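Ycf54 protein (PDB 3HZE) is of incompletely known function but probably supports the oxidative cyclase step of chlorophyll biosynthesis. Local coordinates at residues A2-I7 / F91-V96; Y6-K11 / A59-P64; F40-E45 / A66-T71. All coordinates share one frame; numbering follows the deposited sequence.

Contact 1: A2-I7 / F91-V96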
ATOM      1  N   ALA A   2      -1.261  -6.491  15.007  1.00 20.51           N
ATOM      2  CA  ALA A   2      -0.606  -7.172  13.856  1.00 20.66           C
ATOM      3  C   ALA A   2       0.441  -6.256  13.234  1.00 20.40           C
ATOM      4  O   ALA A   2       0.555  -5.089  13.600  1.00 22.31           O
ATOM      5  CB  ALA A   2      -1.659  -7.549  12.814  1.00 22.29           C
ATOM      6  N   THR A   3       1.214  -6.795  12.299  1.00 19.57           N
ATOM      7  CA  THR A   3       2.233  -6.017  11.619  1.00 18.66           C
ATOM      8  C   THR A   3       1.803  -5.820  10.171  1.00 18.79           C
ATOM      9  O   THR A   3       1.449  -6.779   9.486  1.00 18.71           O
ATOM     10  CB  THR A   3       3.592  -6.733  11.623  1.00 19.80           C
ATOM     11  OG1 THR A   3       4.023  -6.935  12.975  1.00 20.43           O
ATOM     12  CG2 THR A   3       4.630  -5.901  10.874  1.00 17.93           C
ATOM     13  N   TYR A   4       1.838  -4.576   9.714  1.00 16.85           N
ATOM     14  CA  TYR A   4       1.451  -4.246   8.350  1.00 15.55           C
ATOM     15  C   TYR A   4       2.664  -3.784   7.553  1.00 15.98           C
ATOM     16  O   TYR A   4       3.391  -2.889   7.984  1.00 16.10           O
ATOM     17  CB  TYR A   4       0.404  -3.135   8.377  1.00 15.14           C
ATOM     18  CG  TYR A   4      -0.886  -3.563   9.019  1.00 12.45           C
ATOM     19  CD1 TYR A   4      -1.909  -4.118   8.256  1.00 14.55           C
ATOM     20  CD2 TYR A   4      -1.072  -3.458  10.398  1.00 15.23           C
ATOM     21  CE1 TYR A   4      -3.087  -4.561   8.844  1.00 14.97           C
ATOM     22  CE2 TYR A   4      -2.259  -3.904  11.001  1.00 15.90           C
ATOM     23  CZ  TYR A   4      -3.257  -4.452  10.215  1.00 17.52           C
ATOM     24  OH  TYR A   4      -4.433  -4.887  10.789  1.00 20.22           O
ATOM     25  N   TYR A   5       2.878  -4.393   6.394  1.00 12.83           N
ATOM     26  CA  TYR A   5       3.997  -4.028   5.531  1.00 13.11           C
ATOM     27  C   TYR A   5       3.405  -3.225   4.382  1.00 13.13           C
ATOM     28  O   TYR A   5       2.248  -3.438   4.004  1.00 11.98           O
ATOM     29  CB  TYR A   5       4.681  -5.289   5.007  1.00 12.43           C
ATOM     30  CG  TYR A   5       5.144  -6.206   6.114  1.00 16.79           C
ATOM     31  CD1 TYR A   5       6.369  -6.003   6.746  1.00 17.29           C
ATOM     32  CD2 TYR A   5       4.335  -7.247   6.566  1.00 16.53           C
ATOM     33  CE1 TYR A   5       6.780  -6.819   7.807  1.00 19.62           C
ATOM     34  CE2 TYR A   5       4.731  -8.068   7.629  1.00 18.88           C
ATOM     35  CZ  TYR A   5       5.957  -7.847   8.243  1.00 20.05           C
ATOM     36  OH  TYR A   5       6.353  -8.652   9.292  1.00 20.74           O
ATOM     37  N   TYR A   6       4.175  -2.307   3.808  1.00 11.86           N
ATOM     38  CA  TYR A   6       3.610  -1.499   2.735  1.00 13.20           C
ATOM     39  C   TYR A   6       4.622  -0.899   1.783  1.00 12.62           C
ATOM     40  O   TYR A   6       5.790  -0.729   2.125  1.00 13.66           O
ATOM     41  CB  TYR A   6       2.811  -0.346   3.350  1.00 13.26           C
ATOM     42  CG  TYR A   6       3.701   0.664   4.057  1.00 16.61           C
ATOM     43  CD1 TYR A   6       4.380   1.650   3.344  1.00 14.73           C
ATOM     44  CD2 TYR A   6       3.918   0.583   5.432  1.00 16.78           C
ATOM     45  CE1 TYR A   6       5.264   2.532   3.989  1.00 16.69           C
ATOM     46  CE2 TYR A   6       4.792   1.454   6.082  1.00 17.78           C
ATOM     47  CZ  TYR A   6       5.461   2.423   5.354  1.00 17.55           C
ATOM     48  OH  TYR A   6       6.324   3.275   6.002  1.00 16.74           O
ATOM     49  N   ILE A   7       4.163  -0.585   0.577  1.00 13.98           N
ATOM     50  CA  ILE A   7       4.998   0.121  -0.373  1.00 15.28           C
ATOM     51  C   ILE A   7       4.233   1.438  -0.529  1.00 15.75           C
ATOM     52  O   ILE A   7       3.002   1.461  -0.456  1.00 14.79           O
ATOM     53  CB  ILE A   7       5.123  -0.567  -1.752  1.00 18.76           C
ATOM     54  CG1 ILE A   7       3.743  -0.882  -2.322  1.00 20.80           C
ATOM     55  CG2 ILE A   7       6.022  -1.791  -1.637  1.00 20.84           C
ATOM     56  CD1 ILE A   7       3.752  -1.113  -3.826  1.00 24.09           C
ATOM     57  N   PHE A  91       4.518  -1.149   9.971  1.00 17.57           N
ATOM     58  CA  PHE A  91       4.054  -0.563  11.218  1.00 18.41           C
ATOM     59  C   PHE A  91       3.135  -1.545  11.919  1.00 19.03           C
ATOM     60  O   PHE A  91       2.625  -2.477  11.291  1.00 19.05           O
ATOM     61  CB  PHE A  91       3.352   0.780  10.969  1.00 16.49           C
ATOM     62  CG  PHE A  91       2.125   0.698  10.096  1.00 18.20           C
ATOM     63  CD1 PHE A  91       0.924   0.207  10.599  1.00 17.12           C
ATOM     64  CD2 PHE A  91       2.160   1.167   8.780  1.00 18.34           C
ATOM     65  CE1 PHE A  91      -0.234   0.184   9.809  1.00 16.16           C
ATOM     66  CE2 PHE A  91       1.012   1.151   7.982  1.00 17.95           C
ATOM     67  CZ  PHE A  91      -0.186   0.659   8.499  1.00 18.15           C
ATOM     68  N   THR A  92       2.935  -1.349  13.221  1.00 19.35           N
ATOM     69  CA  THR A  92       2.079  -2.240  13.998  1.00 21.11           C
ATOM     70  C   THR A  92       0.727  -1.619  14.291  1.00 20.61           C
ATOM     71  O   THR A  92       0.531  -0.418  14.124  1.00 21.56           O
ATOM     72  CB  THR A  92       2.706  -2.585  15.365  1.00 21.68           C
ATOM     73  OG1 THR A  92       2.796  -1.388  16.149  1.00 21.87           O
ATOM     74  CG2 THR A  92       4.086  -3.192  15.193  1.00 22.70           C
ATOM     75  N   SER A  93      -0.196  -2.455  14.748  1.00 22.14           N
ATOM     76  CA  SER A  93      -1.541  -2.015  15.101  1.00 24.16           C
ATOM     77  C   SER A  93      -1.480  -1.031  16.264  1.00 25.16           C
ATOM     78  O   SER A  93      -2.334  -0.155  16.390  1.00 24.47           O
ATOM     79  CB  SER A  93      -2.405  -3.212  15.508  1.00 22.87           C
ATOM     80  OG  SER A  93      -2.436  -4.191  14.483  1.00 27.79           O
ATOM     81  N   GLU A  94      -0.476  -1.183  17.124  1.00 27.27           N
ATOM     82  CA  GLU A  94      -0.342  -0.282  18.261  1.00 29.50           C
ATOM     83  C   GLU A  94       0.214   1.072  17.842  1.00 29.20           C
ATOM     84  O   GLU A  94       0.084   2.052  18.575  1.00 30.44           O
ATOM     85  CB  GLU A  94       0.542  -0.893  19.362  1.00 32.52           C
ATOM     86  CG  GLU A  94       1.342  -2.132  18.982  1.00 36.10           C
ATOM     87  CD  GLU A  94       0.476  -3.356  18.726  1.00 38.55           C
ATOM     88  OE1 GLU A  94      -0.472  -3.604  19.505  1.00 39.09           O
ATOM     89  OE2 GLU A  94       0.752  -4.078  17.747  1.00 38.44           O
ATOM     90  N   GLU A  95       0.823   1.131  16.658  1.00 27.24           N
ATOM     91  CA  GLU A  95       1.382   2.386  16.154  1.00 25.57           C
ATOM     92  C   GLU A  95       0.377   3.178  15.310  1.00 23.41           C
ATOM     93  O   GLU A  95       0.441   4.403  15.247  1.00 23.49           O
ATOM     94  CB  GLU A  95       2.647   2.113  15.328  1.00 27.35           C
ATOM     95  CG  GLU A  95       3.877   1.765  16.160  1.00 30.67           C
ATOM     96  CD  GLU A  95       5.064   1.324  15.316  1.00 32.62           C
ATOM     97  OE1 GLU A  95       6.199   1.320  15.838  1.00 34.44           O
ATOM     98  OE2 GLU A  95       4.867   0.967  14.134  1.00 32.93           O
ATOM     99  N   VAL A  96      -0.552   2.471  14.671  1.00 21.69           N
ATOM    100  CA  VAL A  96      -1.564   3.099  13.824  1.00 20.58           C
ATOM    101  C   VAL A  96      -2.919   2.472  14.151  1.00 21.56           C
ATOM    102  O   VAL A  96      -3.146   1.302  13.859  1.00 21.63           O
ATOM    103  CB  VAL A  96      -1.242   2.866  12.325  1.00 19.34           C
ATOM    104  CG1 VAL A  96      -2.246   3.599  11.444  1.00 15.76           C
ATOM    105  CG2 VAL A  96       0.173   3.331  12.023  1.00 15.58           C
TER
HETATM  106  O   HOH W   1       0.763  -6.367  16.757  1.00 31.14           O
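T3 and Y4 pair antiparallel with T92 and F91, where strand 3-10 begins and strand 87-92 ends. Y4 and F91 are a hydrogen-bonded pair. Y4 N gives an almost straight bond to F91 O at 2.7 Å, and F91 N returns one to Y4 O. T3 and T92 are the next, non-hydrogen-bonded pair, with their side chains on the sheet face away from Y4 and F91. Beyond them S93 N donates to A2 O at 3.0 Å.

The F91 ring is the centre of the side-chain contact. Its CG lies between its own backbone N and carbonyl carbon (chi1 61°), a turn that brings the ring back against strand 3-10. Y4 CB sits over one face of this ring, 4.0 Å from its centroid, in a CH-pi contact. V96 CG2 lies over the opposite face. The Y4 and F91 ring planes are 27° apart but displaced along each other, and the rings barely overlap. Y6 meets F91 differently: Y6 CE2 lies at the edge of the F91 ring, 3.8 Å from F91 CD2.

These three rings form an aromatic cluster on one face of the four-stranded antiparallel sheet. F48 adds a fourth ring, touching both Y6 and F91. The hydroxyl of Y6 is bonded to Q57 OE1.

S93 OG serves two neighbours. It accepts from A2 N at 2.6 Å and lies in the plane of the Y4 ring, 3.5 Å from Y4 CE2 at the ring edge. A water also accepts from A2 N and donates to E94 OE2. After T92 the chain turns sharply. T92 O takes bonds from both E95 N and V96 N, while T92 N donates to E95 OE2 at 3.2 Å, from above the carboxylate plane.

Contact 2: Y6-K11 / A59-P64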
ATOM      1  N   TYR A   6       4.175  -2.307   3.808  1.00 11.86           N
ATOM      2  CA  TYR A   6       3.610  -1.499   2.735  1.00 13.20           C
ATOM      3  C   TYR A   6       4.622  -0.899   1.783  1.00 12.62           C
ATOM      4  O   TYR A   6       5.790  -0.729   2.125  1.00 13.66           O
ATOM      5  CB  TYR A   6       2.811  -0.346   3.350  1.00 13.26           C
ATOM      6  CG  TYR A   6       3.701   0.664   4.057  1.00 16.61           C
ATOM      7  CD1 TYR A   6       4.380   1.650   3.344  1.00 14.73           C
ATOM      8  CD2 TYR A   6       3.918   0.583   5.432  1.00 16.78           C
ATOM      9  CE1 TYR A   6       5.264   2.532   3.989  1.00 16.69           C
ATOM     10  CE2 TYR A   6       4.792   1.454   6.082  1.00 17.78           C
ATOM     11  CZ  TYR A   6       5.461   2.423   5.354  1.00 17.55           C
ATOM     12  OH  TYR A   6       6.324   3.275   6.002  1.00 16.74           O
ATOM     13  N   ILE A   7       4.163  -0.585   0.577  1.00 13.98           N
ATOM     14  CA  ILE A   7       4.998   0.121  -0.373  1.00 15.28           C
ATOM     15  C   ILE A   7       4.233   1.438  -0.529  1.00 15.75           C
ATOM     16  O   ILE A   7       3.002   1.461  -0.456  1.00 14.79           O
ATOM     17  CB  ILE A   7       5.123  -0.567  -1.752  1.00 18.76           C
ATOM     18  CG1 ILE A   7       3.743  -0.882  -2.322  1.00 20.80           C
ATOM     19  CG2 ILE A   7       6.022  -1.791  -1.637  1.00 20.84           C
ATOM     20  CD1 ILE A   7       3.752  -1.113  -3.826  1.00 24.09           C
ATOM     21  N   LEU A   8       4.956   2.532  -0.708  1.00 13.86           N
ATOM     22  CA  LEU A   8       4.324   3.831  -0.862  1.00 13.95           C
ATOM     23  C   LEU A   8       4.836   4.498  -2.132  1.00 12.10           C
ATOM     24  O   LEU A   8       6.028   4.470  -2.400  1.00 13.41           O
ATOM     25  CB  LEU A   8       4.651   4.707   0.354  1.00 12.93           C
ATOM     26  CG  LEU A   8       4.197   6.166   0.361  1.00 15.20           C
ATOM     27  CD1 LEU A   8       2.671   6.238   0.459  1.00 13.21           C
ATOM     28  CD2 LEU A   8       4.846   6.877   1.557  1.00 15.38           C
ATOM     29  N   ALA A   9       3.938   5.078  -2.921  1.00 13.96           N
ATOM     30  CA  ALA A   9       4.348   5.763  -4.147  1.00 13.62           C
ATOM     31  C   ALA A   9       3.309   6.792  -4.560  1.00 14.34           C
ATOM     32  O   ALA A   9       2.161   6.757  -4.098  1.00 13.04           O
ATOM     33  CB  ALA A   9       4.549   4.752  -5.275  1.00 14.02           C
ATOM     34  N   SER A  10       3.702   7.695  -5.451  1.00 13.15           N
ATOM     35  CA  SER A  10       2.785   8.720  -5.928  1.00 13.13           C
ATOM     36  C   SER A  10       1.726   8.035  -6.785  1.00 13.42           C
ATOM     37  O   SER A  10       1.987   6.993  -7.393  1.00 11.65           O
ATOM     38  CB  SER A  10       3.540   9.757  -6.769  1.00 13.31           C
ATOM     39  OG  SER A  10       4.030   9.174  -7.963  1.00 13.69           O
ATOM     40  N   LYS A  11       0.530   8.610  -6.826  1.00 12.96           N
ATOM     41  CA  LYS A  11      -0.535   8.040  -7.630  1.00 15.69           C
ATOM     42  C   LYS A  11      -0.121   8.168  -9.091  1.00 16.14           C
ATOM     43  O   LYS A  11      -0.499   7.355  -9.941  1.00 16.44           O
ATOM     44  CB  LYS A  11      -1.855   8.782  -7.380  1.00 16.73           C
ATOM     45  CG  LYS A  11      -2.197   8.901  -5.901  1.00 20.92           C
ATOM     46  CD  LYS A  11      -3.675   8.658  -5.608  1.00 23.76           C
ATOM     47  CE  LYS A  11      -4.577   9.640  -6.321  1.00 28.38           C
ATOM     48  NZ  LYS A  11      -5.999   9.488  -5.894  1.00 32.00           N
ATOM     49  N   ALA A  59       7.776  13.282   3.286  1.00 22.56           N
ATOM     50  CA  ALA A  59       8.533  14.337   2.624  1.00 23.48           C
ATOM     51  C   ALA A  59       9.092  13.864   1.287  1.00 24.22           C
ATOM     52  O   ALA A  59       9.091  14.606   0.303  1.00 24.37           O
ATOM     53  CB  ALA A  59       9.673  14.797   3.531  1.00 25.12           C
ATOM     54  N   ARG A  60       9.559  12.621   1.254  1.00 23.40           N
ATOM     55  CA  ARG A  60      10.141  12.056   0.044  1.00 25.32           C
ATOM     56  C   ARG A  60       9.148  11.649  -1.041  1.00 24.88           C
ATOM     57  O   ARG A  60       9.441  11.778  -2.230  1.00 25.27           O
ATOM     58  CB  ARG A  60      11.004  10.845   0.398  1.00 28.91           C
ATOM     59  CG  ARG A  60      12.309  11.181   1.093  1.00 34.28           C
ATOM     60  CD  ARG A  60      13.076   9.911   1.420  1.00 38.98           C
ATOM     61  NE  ARG A  60      13.268   9.061   0.248  1.00 42.16           N
ATOM     62  CZ  ARG A  60      13.902   7.892   0.276  1.00 44.66           C
ATOM     63  NH1 ARG A  60      14.403   7.439   1.417  1.00 44.84           N
ATOM     64  NH2 ARG A  60      14.038   7.176  -0.833  1.00 44.67           N
ATOM     65  N   CYS A  61       7.984  11.154  -0.643  1.00 23.88           N
ATOM     66  CA  CYS A  61       7.002  10.709  -1.625  1.00 22.80           C
ATOM     67  C   CYS A  61       6.148  11.831  -2.199  1.00 22.17           C
ATOM     68  O   CYS A  61       5.504  12.566  -1.458  1.00 22.44           O
ATOM     69  CB  CYS A  61       6.095   9.639  -1.009  1.00 21.52           C
ATOM     70  SG  CYS A  61       4.955   8.873  -2.193  1.00 22.07           S
ATOM     71  N   PRO A  62       6.144  11.983  -3.534  1.00 22.93           N
ATOM     72  CA  PRO A  62       5.348  13.027  -4.185  1.00 23.23           C
ATOM     73  C   PRO A  62       3.856  12.784  -3.935  1.00 24.97           C
ATOM     74  O   PRO A  62       3.399  11.636  -3.941  1.00 25.27           O
ATOM     75  CB  PRO A  62       5.725  12.881  -5.660  1.00 23.69           C
ATOM     76  CG  PRO A  62       7.133  12.357  -5.604  1.00 24.32           C
ATOM     77  CD  PRO A  62       7.041  11.321  -4.500  1.00 23.13           C
ATOM     78  N   GLN A  63       3.106  13.862  -3.726  1.00 24.18           N
ATOM     79  CA  GLN A  63       1.675  13.774  -3.454  1.00 25.53           C
ATOM     80  C   GLN A  63       0.822  14.203  -4.646  1.00 23.63           C
ATOM     81  O   GLN A  63       1.255  15.001  -5.479  1.00 25.67           O
ATOM     82  CB  GLN A  63       1.315  14.652  -2.246  1.00 29.83           C
ATOM     83  CG  GLN A  63       1.568  14.029  -0.868  1.00 35.81           C
ATOM     84  CD  GLN A  63       3.032  13.757  -0.582  1.00 39.15           C
ATOM     85  OE1 GLN A  63       3.893  14.592  -0.863  1.00 40.63           O
ATOM     86  NE2 GLN A  63       3.321  12.590   0.001  1.00 37.72           N
ATOM     87  N   PRO A  64      -0.405  13.671  -4.748  1.00 21.21           N
ATOM     88  CA  PRO A  64      -1.015  12.711  -3.826  1.00 19.46           C
ATOM     89  C   PRO A  64      -0.367  11.336  -3.964  1.00 18.35           C
ATOM     90  O   PRO A  64       0.114  10.967  -5.037  1.00 17.83           O
ATOM     91  CB  PRO A  64      -2.473  12.705  -4.259  1.00 20.14           C
ATOM     92  CG  PRO A  64      -2.366  12.932  -5.732  1.00 19.14           C
ATOM     93  CD  PRO A  64      -1.363  14.053  -5.798  1.00 20.58           C
TER
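C61 points its sulfur at strand 3-10, where it lies against L8, A9 and S10. Its SG is anti to the backbone N (chi1 -173°), which extends the thiol away from the chain and onto the strand. C61 SG meets the branch point of L8, with L8 CG 3.8 Å away. It also lies over the backbone that follows, 3.6 Å from A9 C. Beside it, L8 CD2 reaches C61 CB at 4.0 Å. L49 packs on L8 and L87 on C61, so this end of the contact is buried.

S10 is turned toward P62 but touches it with carbon. S10 CB is 3.4 Å from P62 O and 4.0 Å from P62 CB. The hydroxyl is engaged along its own chain: S10 OG caps F13 N, at the start of helix 13-16.

The segments join an inner strand of the sheet to the connection between helix 55-60 and strand 65-70. C61 is the first residue to leave the helical path. The chain then runs on in extended form, and a cis peptide bond precedes P64.

At P64 a backbone bond crosses the gap. K11 N donates to P64 O at 3.0 Å. The N-H points almost straight at the oxygen (172°), though the donor is tilted from the carbonyl plane. The K11 side chain bends at chi2 and chi3 and crosses the proline ring at about a right angle. K11 CG comes within 3.2 Å of P64 O, and K11 CE lies 4.0 Å from P64 CG. The K11 carbonyl is used too, accepting from T15 OG1.

Contact 3: F40-E45 / A66-T71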
ATOM      1  N   PHE A  40      -4.239  -8.133   1.436  1.00 11.75           N
ATOM      2  CA  PHE A  40      -3.503  -7.075   0.751  1.00 11.95           C
ATOM      3  C   PHE A  40      -4.564  -6.077   0.315  1.00 10.40           C
ATOM      4  O   PHE A  40      -5.653  -6.475  -0.108  1.00  9.75           O
ATOM      5  CB  PHE A  40      -2.745  -7.622  -0.462  1.00 10.74           C
ATOM      6  CG  PHE A  40      -3.590  -8.452  -1.385  1.00 11.14           C
ATOM      7  CD1 PHE A  40      -3.876  -9.786  -1.085  1.00 11.26           C
ATOM      8  CD2 PHE A  40      -4.111  -7.901  -2.552  1.00 10.59           C
ATOM      9  CE1 PHE A  40      -4.673 -10.551  -1.942  1.00  9.46           C
ATOM     10  CE2 PHE A  40      -4.905  -8.658  -3.408  1.00  7.98           C
ATOM     11  CZ  PHE A  40      -5.186  -9.978  -3.104  1.00  7.99           C
ATOM     12  N   TRP A  41      -4.240  -4.788   0.403  1.00  8.95           N
ATOM     13  CA  TRP A  41      -5.205  -3.737   0.091  1.00  8.68           C
ATOM     14  C   TRP A  41      -4.610  -2.458  -0.494  1.00 10.71           C
ATOM     15  O   TRP A  41      -3.497  -2.054  -0.135  1.00 10.43           O
ATOM     16  CB  TRP A  41      -5.943  -3.340   1.371  1.00  8.70           C
ATOM     17  CG  TRP A  41      -6.462  -4.488   2.171  1.00 10.10           C
ATOM     18  CD1 TRP A  41      -7.648  -5.124   2.001  1.00  9.08           C
ATOM     19  CD2 TRP A  41      -5.811  -5.135   3.281  1.00 11.40           C
ATOM     20  NE1 TRP A  41      -7.788  -6.127   2.931  1.00 11.08           N
ATOM     21  CE2 TRP A  41      -6.676  -6.155   3.730  1.00 11.31           C
ATOM     22  CE3 TRP A  41      -4.585  -4.949   3.934  1.00 11.22           C
ATOM     23  CZ2 TRP A  41      -6.356  -6.990   4.812  1.00 13.28           C
ATOM     24  CZ3 TRP A  41      -4.263  -5.779   5.009  1.00 14.72           C
ATOM     25  CH2 TRP A  41      -5.149  -6.789   5.437  1.00 15.48           C
ATOM     26  N   LEU A  42      -5.391  -1.815  -1.364  1.00  7.64           N
ATOM     27  CA  LEU A  42      -5.023  -0.552  -2.003  1.00 10.66           C
ATOM     28  C   LEU A  42      -5.522   0.548  -1.063  1.00  9.62           C
ATOM     29  O   LEU A  42      -6.704   0.587  -0.729  1.00 10.90           O
ATOM     30  CB  LEU A  42      -5.759  -0.402  -3.336  1.00 12.11           C
ATOM     31  CG  LEU A  42      -5.129   0.305  -4.539  1.00 17.90           C
ATOM     32  CD1 LEU A  42      -6.248   0.966  -5.316  1.00 14.76           C
ATOM     33  CD2 LEU A  42      -4.087   1.327  -4.134  1.00 17.89           C
ATOM     34  N   VAL A  43      -4.638   1.449  -0.659  1.00  9.62           N
ATOM     35  CA  VAL A  43      -5.036   2.525   0.235  1.00 10.77           C
ATOM     36  C   VAL A  43      -4.553   3.873  -0.289  1.00 11.26           C
ATOM     37  O   VAL A  43      -3.416   4.271  -0.044  1.00 11.57           O
ATOM     38  CB  VAL A  43      -4.461   2.314   1.658  1.00 11.46           C
ATOM     39  CG1 VAL A  43      -5.032   3.367   2.609  1.00 10.23           C
ATOM     40  CG2 VAL A  43      -4.793   0.898   2.153  1.00  9.39           C
ATOM     41  N   PRO A  44      -5.406   4.578  -1.050  1.00 13.03           N
ATOM     42  CA  PRO A  44      -5.010   5.886  -1.583  1.00 13.10           C
ATOM     43  C   PRO A  44      -4.952   6.906  -0.453  1.00 13.42           C
ATOM     44  O   PRO A  44      -5.697   6.795   0.524  1.00 12.22           O
ATOM     45  CB  PRO A  44      -6.110   6.199  -2.597  1.00 13.04           C
ATOM     46  CG  PRO A  44      -7.310   5.531  -2.013  1.00 14.89           C
ATOM     47  CD  PRO A  44      -6.771   4.212  -1.473  1.00 12.90           C
ATOM     48  N   GLU A  45      -4.059   7.882  -0.579  1.00 13.81           N
ATOM     49  CA  GLU A  45      -3.909   8.930   0.436  1.00 15.08           C
ATOM     50  C   GLU A  45      -4.036   8.323   1.836  1.00 14.60           C
ATOM     51  O   GLU A  45      -4.932   8.691   2.610  1.00 14.10           O
ATOM     52  CB  GLU A  45      -4.978  10.003   0.207  1.00 15.26           C
ATOM     53  CG  GLU A  45      -4.898  10.617  -1.186  1.00 19.65           C
ATOM     54  CD  GLU A  45      -5.989  11.627  -1.453  1.00 23.42           C
ATOM     55  OE1 GLU A  45      -6.074  12.629  -0.712  1.00 27.76           O
ATOM     56  OE2 GLU A  45      -6.760  11.424  -2.410  1.00 23.70           O
ATOM     57  N   ALA A  66      -0.272   6.923  -2.675  1.00 13.01           N
ATOM     58  CA  ALA A  66      -1.098   5.778  -2.354  1.00 11.69           C
ATOM     59  C   ALA A  66      -0.194   4.687  -1.804  1.00 11.40           C
ATOM     60  O   ALA A  66       0.980   4.599  -2.162  1.00 11.64           O
ATOM     61  CB  ALA A  66      -1.823   5.276  -3.594  1.00 11.01           C
ATOM     62  N   ALA A  67      -0.743   3.859  -0.928  1.00  8.50           N
ATOM     63  CA  ALA A  67       0.025   2.776  -0.363  1.00 10.16           C
ATOM     64  C   ALA A  67      -0.640   1.451  -0.674  1.00  8.71           C
ATOM     65  O   ALA A  67      -1.851   1.384  -0.864  1.00  9.08           O
ATOM     66  CB  ALA A  67       0.132   2.942   1.152  1.00 11.11           C
ATOM     67  N   ILE A  68       0.167   0.403  -0.771  1.00  9.30           N
ATOM     68  CA  ILE A  68      -0.379  -0.935  -0.946  1.00  9.28           C
ATOM     69  C   ILE A  68       0.066  -1.550   0.371  1.00  9.24           C
ATOM     70  O   ILE A  68       1.260  -1.613   0.654  1.00  9.48           O
ATOM     71  CB  ILE A  68       0.239  -1.699  -2.127  1.00  9.48           C
ATOM     72  CG1 ILE A  68      -0.335  -1.178  -3.448  1.00 12.28           C
ATOM     73  CG2 ILE A  68      -0.099  -3.186  -2.013  1.00 11.01           C
ATOM     74  CD1 ILE A  68       0.112   0.206  -3.837  1.00 15.97           C
ATOM     75  N   ILE A  69      -0.897  -1.956   1.191  1.00  9.88           N
ATOM     76  CA  ILE A  69      -0.600  -2.518   2.498  1.00 10.88           C
ATOM     77  C   ILE A  69      -0.986  -3.988   2.571  1.00 10.92           C
ATOM     78  O   ILE A  69      -1.994  -4.398   1.991  1.00 11.11           O
ATOM     79  CB  ILE A  69      -1.352  -1.719   3.586  1.00 13.71           C
ATOM     80  CG1 ILE A  69      -1.022  -0.230   3.436  1.00 13.56           C
ATOM     81  CG2 ILE A  69      -0.958  -2.207   4.978  1.00 14.93           C
ATOM     82  CD1 ILE A  69      -1.827   0.678   4.348  1.00 17.52           C
ATOM     83  N   SER A  70      -0.183  -4.779   3.280  1.00 11.74           N
ATOM     84  CA  SER A  70      -0.455  -6.205   3.412  1.00 12.39           C
ATOM     85  C   SER A  70       0.192  -6.802   4.653  1.00 13.17           C
ATOM     86  O   SER A  70       1.234  -6.332   5.111  1.00 14.15           O
ATOM     87  CB  SER A  70       0.058  -6.958   2.178  1.00 13.51           C
ATOM     88  OG  SER A  70      -0.166  -8.358   2.308  1.00 13.40           O
ATOM     89  N   THR A  71      -0.424  -7.840   5.204  1.00 12.74           N
ATOM     90  CA  THR A  71       0.160  -8.486   6.367  1.00 13.09           C
ATOM     91  C   THR A  71       1.126  -9.573   5.900  1.00 14.80           C
ATOM     92  O   THR A  71       1.760 -10.249   6.713  1.00 14.97           O
ATOM     93  CB  THR A  71      -0.914  -9.085   7.282  1.00 12.63           C
ATOM     94  OG1 THR A  71      -1.846  -9.839   6.498  1.00 13.26           O
ATOM     95  CG2 THR A  71      -1.650  -7.973   8.023  1.00 15.55           C
TER
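W41 brings the six-membered part of its indole obliquely against the backbone of I69 and S70. W41 CE3 is 3.3 Å from I69 O, and W41 CZ3 is 4.2 Å from S70 CA. W41 CG is beside its backbone N (chi1 -48°), and the indole reaches across toward strand 65-70. With a serine in place of W41, the backbone of I69 and S70 would probably lose the indole packed beside it, and L100, from a loop, its aromatic partner.

Further along the same face, V43 and I69 cross obliquely, with V43 CG2 3.7 Å from I69 CD1. I69 continues into the core, where F48, Y4 and Y6 meet it.

Strand 40-44 is an outermost strand of the antiparallel sheet, and strand 65-70 is its neighbour. Their axes run at 158°. The two hydrogen-bonded pairs are W41 with I69 and V43 with A67, each joined by two backbone bonds. W41 N donates to I69 O at 2.8 Å. A67 N to V43 O is also 2.8 Å and nearly straight at the hydrogen, but it meets the oxygen from above the carbonyl plane.

The other face carries F40, L42 and P44 against S70, I68 and A66. A66 CB packs 3.8 Å from P44 CA, while L42 CD2 and I68 CD1 are a looser 4.4 Å apart. F40 CB touches S70 OG at 3.9 Å, but its ring leads away to R27, in a cation-pi contact, and edge-to-face to Y31. S70 OG is hydrogen-bonded to D39 O and N72 N.

All three contacts belong to one sheet. Contacts 1 and 2 share strand 3-10, at opposite ends, with centres about 17 Å apart. Contact 3 lies about 11 Å from each and is the closest to the middle of the chain. Its strand 65-70 borders strand 3-10 and bonds to it through Y5, I7 and A9. Contacts 1 and 3 pair the two outermost strands with inner ones by backbone ladders. Contact 2 instead sets a helix exit against the sheet with one backbone bond. Contact 1 mixes aromatic packing with polar groups at an exposed edge, contact 2 buries a thiol beside surface prolines, and contact 3 combines its ladder with aliphatic packing and one indole, most of its touching residues being buried.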